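Local coordinates for protein carbonic anhydrase (Coccomyxa sp. PA, PDB 3UCJ) that probably catalyses the reversible hydration of carbon dioxide to hydrogencarbonate with one zinc ion per subunit, and is held here with the sulfonamide inhibitor acetazolamide, at residues V100-L113 with A149-V162. Sequence-based numbering, arbitrary orientation.
With ZN (zinc ion), chain C; AZM (5-acetamido-1,3,4-thiadiazole-2-sulfonamide), chain D.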
loop_
_atom_site.group_PDB
_atom_site.type_symbol
_atom_site.label_atom_id
_atom_site.label_comp_id
_atom_site.label_asym_id
_atom_site.label_seq_id
_atom_site.Cartn_x
_atom_site.Cartn_y
_atom_site.Cartn_z
ATOM N N VAL A 100 21.242 5.497 3.880
ATOM C CA VAL A 100 20.052 6.185 3.395
ATOM C C VAL A 100 20.607 7.329 2.641
ATOM O O VAL A 100 21.138 8.271 3.252
ATOM C CB VAL A 100 19.213 6.658 4.609
ATOM C CG1 VAL A 100 17.898 7.512 4.157
ATOM C CG2 VAL A 100 18.821 5.460 5.463
ATOM N N CYS A 101 20.417 7.282 1.355
ATOM C CA CYS A 101 21.086 8.227 0.489
ATOM C C CYS A 101 20.116 9.129 -0.222
ATOM O O CYS A 101 19.347 8.635 -1.046
ATOM C CB CYS A 101 21.913 7.446 -0.545
ATOM S SG CYS A 101 23.004 8.581 -1.491
ATOM N N GLY A 102 20.146 10.441 0.042
ATOM C CA GLY A 102 19.423 11.333 -0.886
ATOM C C GLY A 102 20.387 11.891 -1.933
ATOM O O GLY A 102 21.586 11.564 -1.921
ATOM N N HIS A 103 19.900 12.764 -2.804
ATOM C CA HIS A 103 20.828 13.385 -3.773
ATOM C C HIS A 103 20.382 14.826 -4.129
ATOM O O HIS A 103 19.176 15.136 -4.257
ATOM C CB HIS A 103 20.943 12.554 -5.050
ATOM C CG HIS A 103 19.698 12.550 -5.876
ATOM N ND1 HIS A 103 19.510 13.340 -6.997
ATOM C CD2 HIS A 103 18.551 11.833 -5.730
ATOM C CE1 HIS A 103 18.317 13.076 -7.525
ATOM N NE2 HIS A 103 17.723 12.165 -6.777
ATOM N N TYR A 104 21.362 15.739 -4.367
ATOM C CA TYR A 104 20.996 17.100 -4.836
ATOM C C TYR A 104 20.410 17.021 -6.203
ATOM O O TYR A 104 20.633 16.050 -6.935
ATOM C CB TYR A 104 22.268 18.014 -4.802
ATOM C CG TYR A 104 22.705 18.191 -3.363
ATOM C CD1 TYR A 104 23.915 17.671 -2.912
ATOM C CD2 TYR A 104 21.859 18.826 -2.424
ATOM C CE1 TYR A 104 24.336 17.865 -1.625
ATOM C CE2 TYR A 104 22.260 19.006 -1.113
ATOM C CZ TYR A 104 23.502 18.492 -0.720
ATOM O OH TYR A 104 23.905 18.647 0.541
ATOM N N ASN A 105 19.593 18.015 -6.570
ATOM C CA ASN A 105 18.933 18.027 -7.859
ATOM C C ASN A 105 17.841 16.905 -7.980
ATOM O O ASN A 105 17.513 16.436 -9.067
ATOM C CB ASN A 105 19.921 18.019 -9.088
ATOM C CG ASN A 105 19.281 18.573 -10.351
ATOM O OD1 ASN A 105 19.069 17.863 -11.351
ATOM N ND2 ASN A 105 19.034 19.916 -10.359
ATOM N N CYS A 106 17.272 16.529 -6.834
ATOM C CA CYS A 106 16.260 15.452 -6.758
ATOM C C CYS A 106 14.938 16.104 -7.060
ATOM O O CYS A 106 14.432 16.858 -6.240
ATOM C CB CYS A 106 16.261 14.878 -5.333
ATOM S SG CYS A 106 14.902 13.559 -5.221
ATOM N N GLY A 107 14.440 15.838 -8.240
ATOM C CA GLY A 107 13.170 16.300 -8.664
ATOM C C GLY A 107 12.015 15.882 -7.784
ATOM O O GLY A 107 10.992 16.598 -7.754
ATOM N N ALA A 108 12.148 14.783 -7.038
ATOM C CA ALA A 108 11.036 14.420 -6.161
ATOM C C ALA A 108 10.983 15.403 -5.033
ATOM O O ALA A 108 9.896 15.765 -4.571
ATOM C CB ALA A 108 11.239 12.920 -5.574
ATOM N N CYS A 109 12.157 15.824 -4.516
ATOM C CA CYS A 109 12.174 16.793 -3.453
ATOM C C CYS A 109 11.685 18.157 -3.931
ATOM O O CYS A 109 11.040 18.873 -3.164
ATOM C CB CYS A 109 13.583 16.991 -2.867
ATOM S SG CYS A 109 13.984 15.492 -1.825
ATOM N N LYS A 110 11.988 18.505 -5.167
ATOM C CA LYS A 110 11.536 19.786 -5.699
ATOM C C LYS A 110 10.037 19.756 -5.862
ATOM O O LYS A 110 9.389 20.702 -5.446
ATOM C CB LYS A 110 12.216 20.092 -7.049
ATOM C CG LYS A 110 11.647 21.398 -7.703
ATOM C CD LYS A 110 12.614 21.897 -8.778
ATOM C CE LYS A 110 11.918 22.806 -9.842
ATOM N NZ LYS A 110 12.946 23.420 -10.740
ATOM N N ALA A 111 9.478 18.680 -6.444
ATOM C CA ALA A 111 8.027 18.542 -6.590
ATOM C C ALA A 111 7.352 18.591 -5.196
ATOM O O ALA A 111 6.319 19.222 -5.033
ATOM C CB ALA A 111 7.684 17.244 -7.347
ATOM N N GLY A 112 7.985 17.986 -4.173
ATOM C CA GLY A 112 7.436 18.034 -2.819
ATOM C C GLY A 112 7.370 19.476 -2.342
ATOM O O GLY A 112 6.432 19.839 -1.626
ATOM N N LEU A 113 8.310 20.347 -2.767
ATOM C CA LEU A 113 8.270 21.755 -2.332
ATOM C C LEU A 113 7.204 22.468 -3.055
ATOM O O LEU A 113 6.430 23.226 -2.464
ATOM C CB LEU A 113 9.540 22.503 -2.710
ATOM C CG LEU A 113 10.661 22.401 -1.683
ATOM C CD1 LEU A 113 11.874 23.141 -2.198
ATOM C CD2 LEU A 113 10.161 23.080 -0.427
ATOM N N ALA A 149 16.491 26.306 -1.156
ATOM C CA ALA A 149 15.372 25.606 -0.589
ATOM C C ALA A 149 15.347 24.162 -1.065
ATOM O O ALA A 149 15.043 23.277 -0.325
ATOM C CB ALA A 149 14.113 26.302 -0.967
ATOM N N TRP A 150 15.686 23.966 -2.318
ATOM C CA TRP A 150 15.774 22.664 -2.908
ATOM C C TRP A 150 16.821 21.829 -2.206
ATOM O O TRP A 150 16.573 20.741 -1.814
ATOM C CB TRP A 150 16.099 22.790 -4.383
ATOM C CG TRP A 150 15.914 21.563 -5.202
ATOM C CD1 TRP A 150 15.606 20.317 -4.769
ATOM C CD2 TRP A 150 16.067 21.461 -6.609
ATOM N NE1 TRP A 150 15.529 19.466 -5.814
ATOM C CE2 TRP A 150 15.807 20.142 -6.959
ATOM C CE3 TRP A 150 16.383 22.368 -7.614
ATOM C CZ2 TRP A 150 15.845 19.710 -8.249
ATOM C CZ3 TRP A 150 16.419 21.933 -8.884
ATOM C CH2 TRP A 150 16.155 20.622 -9.204
ATOM N N ASP A 151 18.000 22.382 -2.041
ATOM C CA ASP A 151 19.072 21.682 -1.408
ATOM C C ASP A 151 18.716 21.325 0.018
ATOM O O ASP A 151 18.975 20.251 0.484
ATOM C CB ASP A 151 20.335 22.521 -1.433
ATOM C CG ASP A 151 20.894 22.693 -2.808
ATOM O OD1 ASP A 151 21.732 23.555 -2.980
ATOM O OD2 ASP A 151 20.512 21.997 -3.730
ATOM N N LYS A 152 18.123 22.260 0.710
ATOM C CA LYS A 152 17.732 22.043 2.061
ATOM C C LYS A 152 16.661 20.958 2.158
ATOM O O LYS A 152 16.688 20.156 3.036
ATOM C CB LYS A 152 17.231 23.349 2.637
ATOM C CG LYS A 152 17.027 23.368 4.084
ATOM C CD LYS A 152 18.230 22.940 4.793
ATOM C CE LYS A 152 18.327 23.635 6.077
ATOM N NZ LYS A 152 19.116 22.930 7.061
ATOM N N MET A 153 15.721 20.959 1.245
ATOM C CA MET A 153 14.696 19.943 1.243
ATOM C C MET A 153 15.311 18.552 1.104
ATOM O O MET A 153 14.947 17.651 1.795
ATOM C CB MET A 153 13.694 20.206 0.150
ATOM C CG MET A 153 12.500 19.290 0.169
ATOM S SD MET A 153 11.364 19.618 1.475
ATOM C CE MET A 153 11.664 18.306 2.623
ATOM N N VAL A 154 16.249 18.412 0.198
ATOM C CA VAL A 154 16.978 17.166 0.037
ATOM C C VAL A 154 17.591 16.706 1.353
ATOM O O VAL A 154 17.419 15.603 1.763
ATOM C CB VAL A 154 18.040 17.286 -1.069
ATOM C CG1 VAL A 154 18.964 16.138 -1.038
ATOM C CG2 VAL A 154 17.386 17.365 -2.396
ATOM N N GLU A 155 18.275 17.603 2.025
ATOM C CA GLU A 155 18.901 17.308 3.282
ATOM C C GLU A 155 17.932 16.949 4.394
ATOM O O GLU A 155 18.166 16.043 5.141
ATOM C CB GLU A 155 19.790 18.471 3.704
ATOM C CG GLU A 155 20.949 18.696 2.795
ATOM C CD GLU A 155 21.585 20.072 2.929
ATOM O OE1 GLU A 155 22.398 20.411 2.079
ATOM O OE2 GLU A 155 21.249 20.795 3.861
ATOM N N LEU A 156 16.861 17.698 4.511
ATOM C CA LEU A 156 15.872 17.438 5.542
ATOM C C LEU A 156 15.228 16.082 5.283
ATOM O O LEU A 156 14.896 15.373 6.251
ATOM C CB LEU A 156 14.768 18.510 5.523
ATOM C CG LEU A 156 15.280 19.844 6.185
ATOM C CD1 LEU A 156 14.278 20.976 5.820
ATOM C CD2 LEU A 156 15.559 19.671 7.664
ATOM N N ASN A 157 15.045 15.794 4.007
ATOM C CA ASN A 157 14.421 14.517 3.628
ATOM C C ASN A 157 15.360 13.363 4.059
ATOM O O ASN A 157 14.917 12.375 4.731
ATOM C CB ASN A 157 14.113 14.476 2.155
ATOM C CG ASN A 157 13.299 13.198 1.790
ATOM O OD1 ASN A 157 12.292 12.894 2.447
ATOM N ND2 ASN A 157 13.797 12.454 0.830
ATOM N N VAL A 158 16.647 13.473 3.730
ATOM C CA VAL A 158 17.604 12.453 4.269
ATOM C C VAL A 158 17.434 12.273 5.782
ATOM O O VAL A 158 17.327 11.125 6.310
ATOM C CB VAL A 158 19.096 12.773 3.905
ATOM C CG1 VAL A 158 20.050 11.734 4.590
ATOM C CG2 VAL A 158 19.274 12.734 2.386
ATOM N N GLU A 159 17.499 13.379 6.549
ATOM C CA GLU A 159 17.379 13.226 7.980
ATOM C C GLU A 159 16.111 12.527 8.397
ATOM O O GLU A 159 16.115 11.718 9.339
ATOM C CB GLU A 159 17.502 14.594 8.750
ATOM C CG GLU A 159 17.475 14.243 10.269
ATOM C CD GLU A 159 17.835 15.368 11.253
ATOM O OE1 GLU A 159 18.123 16.507 10.775
ATOM O OE2 GLU A 159 17.746 15.084 12.481
ATOM N N ALA A 160 14.973 12.875 7.775
ATOM C CA ALA A 160 13.724 12.267 8.183
ATOM C C ALA A 160 13.753 10.772 7.829
ATOM O O ALA A 160 13.195 9.980 8.586
ATOM C CB ALA A 160 12.576 12.929 7.382
ATOM N N GLN A 161 14.362 10.413 6.686
ATOM C CA GLN A 161 14.303 9.009 6.244
ATOM C C GLN A 161 15.273 8.213 7.119
ATOM O O GLN A 161 14.994 7.057 7.459
ATOM C CB GLN A 161 14.563 8.812 4.733
ATOM C CG GLN A 161 13.580 9.627 3.845
ATOM C CD GLN A 161 12.081 9.522 4.278
ATOM O OE1 GLN A 161 11.608 8.430 4.686
ATOM N NE2 GLN A 161 11.317 10.700 4.210
ATOM N N VAL A 162 16.338 8.852 7.580
ATOM C CA VAL A 162 17.192 8.167 8.589
ATOM C C VAL A 162 16.440 7.904 9.832
ATOM O O VAL A 162 16.507 6.755 10.406
ATOM C CB VAL A 162 18.512 8.973 8.887
ATOM C CG1 VAL A 162 19.187 8.458 10.193
ATOM C CG2 VAL A 162 19.395 8.869 7.692
HETATM ZN ZN ZN C . 15.653 11.899 -6.808
HETATM C C1 AZM D . 12.544 12.889 -9.849
HETATM C C2 AZM D . 10.458 14.064 -10.170
HETATM C C3 AZM D . 8.156 14.199 -9.558
HETATM C C4 AZM D . 6.770 14.672 -9.955
HETATM N N1 AZM D . 14.943 12.424 -8.535
HETATM N N2 AZM D . 11.538 14.693 -10.745
HETATM N N3 AZM D . 12.833 13.975 -10.567
HETATM N N4 AZM D . 9.208 14.746 -10.171
HETATM O O1 AZM D . 14.255 11.024 -10.492
HETATM O O2 AZM D . 13.074 10.990 -8.392
HETATM O O3 AZM D . 8.348 13.303 -8.692
HETATM S S1 AZM D . 13.818 11.770 -9.435
HETATM S S2 AZM D . 10.844 12.585 -9.422
HETATM O O HOH W 1 18.825 20.021 -4.642
#
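W150 slides its indole between the K110 side chain and the backbone of N105, in the beta-class carbonic anhydrase fold, where helix 146-167 packs along strand 97-103 and the zinc-binding loop that follows it. With CG anti to the backbone N (chi1 -166°), the ring reaches that loop: K110 CD lies 3.7 Å above the centroid of its six-membered ring, a CH-pi contact suited to lysine's long methylene chain, while N105 CA lies over the opposite face, toward its rim. W150 NE1 donates to C106 O at 2.9 Å, from above the carbonyl plane, and C106 O also accepts from K110 N. Replacing W150 by an alanine would probably leave C106 O without its second donor and open a gap beside the zinc site, where H103 NE2 from the strand end and C106 SG from the loop bind the metal, together with C47 and the inhibitor's N1. The helices 107-113 and 149-162 cross at 106°, and small C109 fits as a knob among W150, M153, V154 and N157. G102 suits the close approach of strand and helix because a CB there would point into V158 CG2, which already lies 3.4 Å from G102 N. Just past the strand, Y104 OH donates to E155 OE1 at 2.8 Å, meeting the carboxylate on its anti side, 19° out of plane.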